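Local coordinates for DNA replication and repair protein RecF (Caldanaerobacter subterraneus subsp. tengcongensis, PDB 5Z69), which binds ATP as an ABC-type ATPase of the RecFOR recombination pathway and probably binds single-stranded DNA, acting in DNA repair, replication and the SOS response, at residues A[190-201]-A[243-254]. Residues are numbered along the deposited sequence; the frame is centred on the assembly and turned at random.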
loop_
_atom_site.group_PDB
_atom_site.type_symbol
_atom_site.label_atom_id
_atom_site.label_comp_id
_atom_site.label_asym_id
_atom_site.label_seq_id
_atom_site.Cartn_x
_atom_site.Cartn_y
_atom_site.Cartn_z
ATOM N N ASP A 190 12.941 19.049 -7.900
ATOM C CA ASP A 190 12.240 17.830 -8.254
ATOM C C ASP A 190 13.207 16.801 -8.811
ATOM O O ASP A 190 13.176 15.621 -8.427
ATOM C CB ASP A 190 11.141 18.113 -9.292
ATOM C CG ASP A 190 9.864 18.681 -8.675
ATOM O OD1 ASP A 190 8.920 18.957 -9.444
ATOM O OD2 ASP A 190 9.797 18.846 -7.436
ATOM N N GLU A 191 14.051 17.255 -9.735
ATOM C CA GLU A 191 15.039 16.397 -10.371
ATOM C C GLU A 191 15.942 15.776 -9.315
ATOM O O GLU A 191 16.234 14.584 -9.359
ATOM C CB GLU A 191 15.870 17.191 -11.381
ATOM C CG GLU A 191 15.033 17.893 -12.452
ATOM C CD GLU A 191 15.868 18.704 -13.437
ATOM O OE1 GLU A 191 15.686 18.520 -14.663
ATOM O OE2 GLU A 191 16.695 19.531 -12.993
ATOM N N LYS A 192 16.353 16.593 -8.353
ATOM C CA LYS A 192 17.291 16.150 -7.322
ATOM C C LYS A 192 16.626 15.128 -6.404
ATOM O O LYS A 192 17.221 14.097 -6.077
ATOM C CB LYS A 192 17.815 17.340 -6.505
ATOM C CG LYS A 192 18.995 16.958 -5.590
ATOM C CD LYS A 192 19.588 18.151 -4.882
ATOM C CE LYS A 192 20.718 17.715 -3.941
ATOM N NZ LYS A 192 21.507 18.871 -3.472
ATOM N N LEU A 193 15.385 15.403 -6.007
ATOM C CA LEU A 193 14.645 14.483 -5.141
ATOM C C LEU A 193 14.437 13.128 -5.792
ATOM O O LEU A 193 14.393 12.107 -5.105
ATOM C CB LEU A 193 13.279 15.065 -4.755
ATOM C CG LEU A 193 13.271 16.179 -3.709
ATOM C CD1 LEU A 193 11.857 16.722 -3.540
ATOM C CD2 LEU A 193 13.842 15.715 -2.362
ATOM N N ALA A 194 14.284 13.120 -7.114
ATOM C CA ALA A 194 14.014 11.882 -7.832
ATOM C C ALA A 194 15.291 11.050 -7.923
ATOM O O ALA A 194 15.280 9.826 -7.763
ATOM C CB ALA A 194 13.446 12.183 -9.237
ATOM N N GLU A 195 16.404 11.727 -8.168
ATOM C CA GLU A 195 17.685 11.042 -8.195
ATOM C C GLU A 195 18.009 10.417 -6.845
ATOM O O GLU A 195 18.359 9.240 -6.770
ATOM C CB GLU A 195 18.794 11.994 -8.607
ATOM C CG GLU A 195 20.181 11.385 -8.485
ATOM C CD GLU A 195 21.260 12.423 -8.656
ATOM O OE1 GLU A 195 21.561 12.776 -9.814
ATOM O OE2 GLU A 195 21.794 12.900 -7.632
ATOM N N TYR A 196 17.893 11.198 -5.775
ATOM C CA TYR A 196 18.228 10.675 -4.453
ATOM C C TYR A 196 17.168 9.697 -3.979
ATOM O O TYR A 196 17.488 8.680 -3.368
ATOM C CB TYR A 196 18.410 11.812 -3.449
ATOM C CG TYR A 196 19.794 12.423 -3.522
ATOM C CD1 TYR A 196 20.767 12.096 -2.594
ATOM C CD2 TYR A 196 20.132 13.301 -4.545
ATOM C CE1 TYR A 196 22.034 12.646 -2.666
ATOM C CE2 TYR A 196 21.382 13.855 -4.628
ATOM C CZ TYR A 196 22.333 13.526 -3.684
ATOM O OH TYR A 196 23.586 14.080 -3.775
ATOM N N GLY A 197 15.907 9.987 -4.289
ATOM C CA GLY A 197 14.824 9.072 -3.964
ATOM C C GLY A 197 14.992 7.703 -4.602
ATOM O O GLY A 197 14.710 6.671 -3.988
ATOM N N ALA A 198 15.463 7.684 -5.840
ATOM C CA ALA A 198 15.660 6.420 -6.537
ATOM C C ALA A 198 16.783 5.596 -5.884
ATOM O O ALA A 198 16.656 4.379 -5.678
ATOM C CB ALA A 198 15.964 6.668 -8.039
ATOM N N ARG A 199 17.892 6.240 -5.565
ATOM C CA ARG A 199 18.965 5.517 -4.869
ATOM C C ARG A 199 18.486 4.913 -3.548
ATOM O O ARG A 199 18.817 3.781 -3.209
ATOM C CB ARG A 199 20.143 6.435 -4.635
ATOM C CG ARG A 199 20.907 6.708 -5.893
ATOM C CD ARG A 199 22.343 7.014 -5.564
ATOM N NE ARG A 199 22.470 8.317 -4.936
ATOM C CZ ARG A 199 22.644 9.441 -5.617
ATOM N NH1 ARG A 199 22.699 9.399 -6.940
ATOM N NH2 ARG A 199 22.763 10.600 -4.980
ATOM N N ILE A 200 17.663 5.662 -2.831
ATOM C CA ILE A 200 17.150 5.228 -1.540
ATOM C C ILE A 200 16.185 4.045 -1.697
ATOM O O ILE A 200 16.266 3.060 -0.956
ATOM C CB ILE A 200 16.476 6.421 -0.833
ATOM C CG1 ILE A 200 17.551 7.301 -0.164
ATOM C CG2 ILE A 200 15.436 5.967 0.191
ATOM C CD1 ILE A 200 17.101 8.741 0.042
ATOM N N ILE A 201 15.278 4.143 -2.665
ATOM C CA ILE A 201 14.359 3.039 -2.935
ATOM C C ILE A 201 15.144 1.777 -3.267
ATOM O O ILE A 201 14.861 0.699 -2.740
ATOM C CB ILE A 201 13.392 3.387 -4.088
ATOM C CG1 ILE A 201 12.317 4.338 -3.571
ATOM C CG2 ILE A 201 12.767 2.116 -4.688
ATOM C CD1 ILE A 201 11.643 5.149 -4.656
ATOM N N GLU A 243 17.199 1.725 -12.046
ATOM C CA GLU A 243 17.178 2.943 -11.264
ATOM C C GLU A 243 16.725 4.098 -12.139
ATOM O O GLU A 243 16.114 5.061 -11.668
ATOM C CB GLU A 243 18.567 3.211 -10.677
ATOM C CG GLU A 243 18.588 4.253 -9.581
ATOM C CD GLU A 243 19.938 4.312 -8.875
ATOM O OE1 GLU A 243 20.492 5.421 -8.730
ATOM O OE2 GLU A 243 20.437 3.242 -8.466
ATOM N N ASN A 244 17.045 3.993 -13.421
ATOM C CA ASN A 244 16.578 4.945 -14.418
ATOM C C ASN A 244 15.055 5.101 -14.413
ATOM O O ASN A 244 14.524 6.217 -14.355
ATOM C CB ASN A 244 17.032 4.498 -15.802
ATOM C CG ASN A 244 17.513 5.642 -16.638
ATOM O OD1 ASN A 244 17.983 6.650 -16.108
ATOM N ND2 ASN A 244 17.405 5.503 -17.958
ATOM N N LEU A 245 14.372 3.964 -14.471
ATOM C CA LEU A 245 12.913 3.919 -14.522
ATOM C C LEU A 245 12.305 4.567 -13.281
ATOM O O LEU A 245 11.375 5.373 -13.384
ATOM C CB LEU A 245 12.442 2.468 -14.662
ATOM C CG LEU A 245 10.962 2.156 -14.901
ATOM C CD1 LEU A 245 10.475 2.754 -16.207
ATOM C CD2 LEU A 245 10.762 0.648 -14.906
ATOM N N ILE A 246 12.850 4.230 -12.113
ATOM C CA ILE A 246 12.345 4.752 -10.845
ATOM C C ILE A 246 12.514 6.259 -10.771
ATOM O O ILE A 246 11.623 6.979 -10.324
ATOM C CB ILE A 246 13.049 4.103 -9.650
ATOM C CG1 ILE A 246 12.735 2.604 -9.607
ATOM C CG2 ILE A 246 12.615 4.774 -8.355
ATOM C CD1 ILE A 246 13.808 1.792 -8.887
ATOM N N ARG A 247 13.661 6.738 -11.223
ATOM C CA ARG A 247 13.902 8.169 -11.284
ATOM C C ARG A 247 12.816 8.880 -12.092
ATOM O O ARG A 247 12.252 9.881 -11.656
ATOM C CB ARG A 247 15.261 8.425 -11.903
ATOM C CG ARG A 247 15.852 9.765 -11.594
ATOM C CD ARG A 247 17.355 9.714 -11.809
ATOM N NE ARG A 247 17.914 11.053 -11.945
ATOM C CZ ARG A 247 19.215 11.311 -12.037
ATOM N NH1 ARG A 247 19.639 12.563 -12.156
ATOM N NH2 ARG A 247 20.092 10.317 -12.005
ATOM N N GLU A 248 12.533 8.362 -13.279
ATOM C CA GLU A 248 11.549 8.990 -14.158
ATOM C C GLU A 248 10.155 8.978 -13.540
ATOM O O GLU A 248 9.443 9.974 -13.599
ATOM C CB GLU A 248 11.525 8.301 -15.523
ATOM C CG GLU A 248 11.933 9.209 -16.673
ATOM C CD GLU A 248 11.192 10.534 -16.672
ATOM O OE1 GLU A 248 11.761 11.538 -16.188
ATOM O OE2 GLU A 248 10.042 10.576 -17.155
ATOM N N LYS A 249 9.774 7.856 -12.940
ATOM C CA LYS A 249 8.469 7.767 -12.298
ATOM C C LYS A 249 8.333 8.766 -11.147
ATOM O O LYS A 249 7.315 9.460 -11.045
ATOM C CB LYS A 249 8.208 6.334 -11.815
ATOM C CG LYS A 249 8.069 5.326 -12.977
ATOM C CD LYS A 249 7.467 3.980 -12.553
ATOM C CE LYS A 249 5.956 3.912 -12.825
ATOM N NZ LYS A 249 5.183 3.319 -11.666
ATOM N N LEU A 250 9.369 8.861 -10.308
ATOM C CA LEU A 250 9.375 9.780 -9.173
ATOM C C LEU A 250 9.258 11.214 -9.646
ATOM O O LEU A 250 8.495 11.998 -9.087
ATOM C CB LEU A 250 10.660 9.618 -8.325
ATOM C CG LEU A 250 10.819 8.340 -7.494
ATOM C CD1 LEU A 250 12.168 8.332 -6.740
ATOM C CD2 LEU A 250 9.655 8.167 -6.521
ATOM N N LYS A 251 10.036 11.551 -10.670
ATOM C CA LYS A 251 9.991 12.871 -11.271
ATOM C C LYS A 251 8.595 13.168 -11.893
ATOM O O LYS A 251 8.064 14.271 -11.755
ATOM C CB LYS A 251 11.098 12.987 -12.320
ATOM C CG LYS A 251 11.112 14.286 -13.110
ATOM C CD LYS A 251 11.696 15.424 -12.304
ATOM C CE LYS A 251 11.656 16.734 -13.085
ATOM N NZ LYS A 251 10.289 17.326 -13.132
ATOM N N ASN A 252 7.997 12.190 -12.565
ATOM C CA ASN A 252 6.655 12.401 -13.134
ATOM C C ASN A 252 5.622 12.650 -12.039
ATOM O O ASN A 252 4.766 13.532 -12.139
ATOM C CB ASN A 252 6.213 11.201 -13.976
ATOM C CG ASN A 252 7.088 10.986 -15.199
ATOM O OD1 ASN A 252 7.133 9.886 -15.751
ATOM N ND2 ASN A 252 7.798 12.031 -15.621
ATOM N N ARG A 253 5.716 11.854 -10.984
ATOM C CA ARG A 253 4.818 11.980 -9.864
ATOM C C ARG A 253 4.968 13.317 -9.145
ATOM O O ARG A 253 3.966 13.890 -8.746
ATOM C CB ARG A 253 5.029 10.803 -8.915
ATOM C CG ARG A 253 4.638 9.505 -9.566
ATOM C CD ARG A 253 5.005 8.275 -8.769
ATOM N NE ARG A 253 4.349 7.116 -9.359
ATOM C CZ ARG A 253 3.727 6.169 -8.671
ATOM N NH1 ARG A 253 3.702 6.223 -7.344
ATOM N NH2 ARG A 253 3.141 5.163 -9.313
ATOM N N LEU A 254 6.196 13.813 -8.988
ATOM C CA LEU A 254 6.426 15.114 -8.352
ATOM C C LEU A 254 5.722 16.218 -9.135
ATOM O O LEU A 254 5.061 17.101 -8.567
ATOM C CB LEU A 254 7.933 15.438 -8.262
ATOM C CG LEU A 254 8.813 14.565 -7.379
ATOM C CD1 LEU A 254 10.290 14.847 -7.577
ATOM C CD2 LEU A 254 8.416 14.846 -5.959
HETATM O O HOH W 1 19.276 7.507 -8.676
#
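L250 and A198 interlock as reciprocal knobs into holes where segment 190-201, part of the long helix 186-222, crosses segment 243-254; the N-to-C directions of the two short segments make 137°, roughly antiparallel but well splayed, and their axes approach to 8.2 Å. The contact lies away from the nucleotide site and packs helix 243-256 on helix 186-222. L250 enters the hole formed by A194, G197, A198 and I201, its CD1 resting on the backbone, 3.6 Å from G197 C and 3.5 Å from A198 N. In return, A198 CB projects among E243, I246, R247 and L250. I201 extends this apolar seam, meeting L250 tip to tip with CD1 3.8 Å from L250 CD1. Toward the other end, L254 slides past D190, bringing its CB 3.8 Å from D190 CG, while the carboxylate of D190 is engaged by R169 of helix 153-177, the helix that also packs on L193.

Charged chains flank the seam. R247 runs extended alongside E195, with CG anti to the backbone N (chi1 -159°), which lays its guanidinium against the glutamate: E195 CB stands over the centre of one face, and E195 OE1 forms a salt bridge to R247 NH1 at 3.0 Å, carboxylate and guanidinium planes 87° apart. Replacing E195 by an alanine would probably leave R247 without this anion and its guanidinium freer to swing. A longer bridge, 3.6 Å from E195 OE2 to R199 NH2, makes a three-residue network. On the same flank, K251 CE packs 3.6 Å from E191 CG.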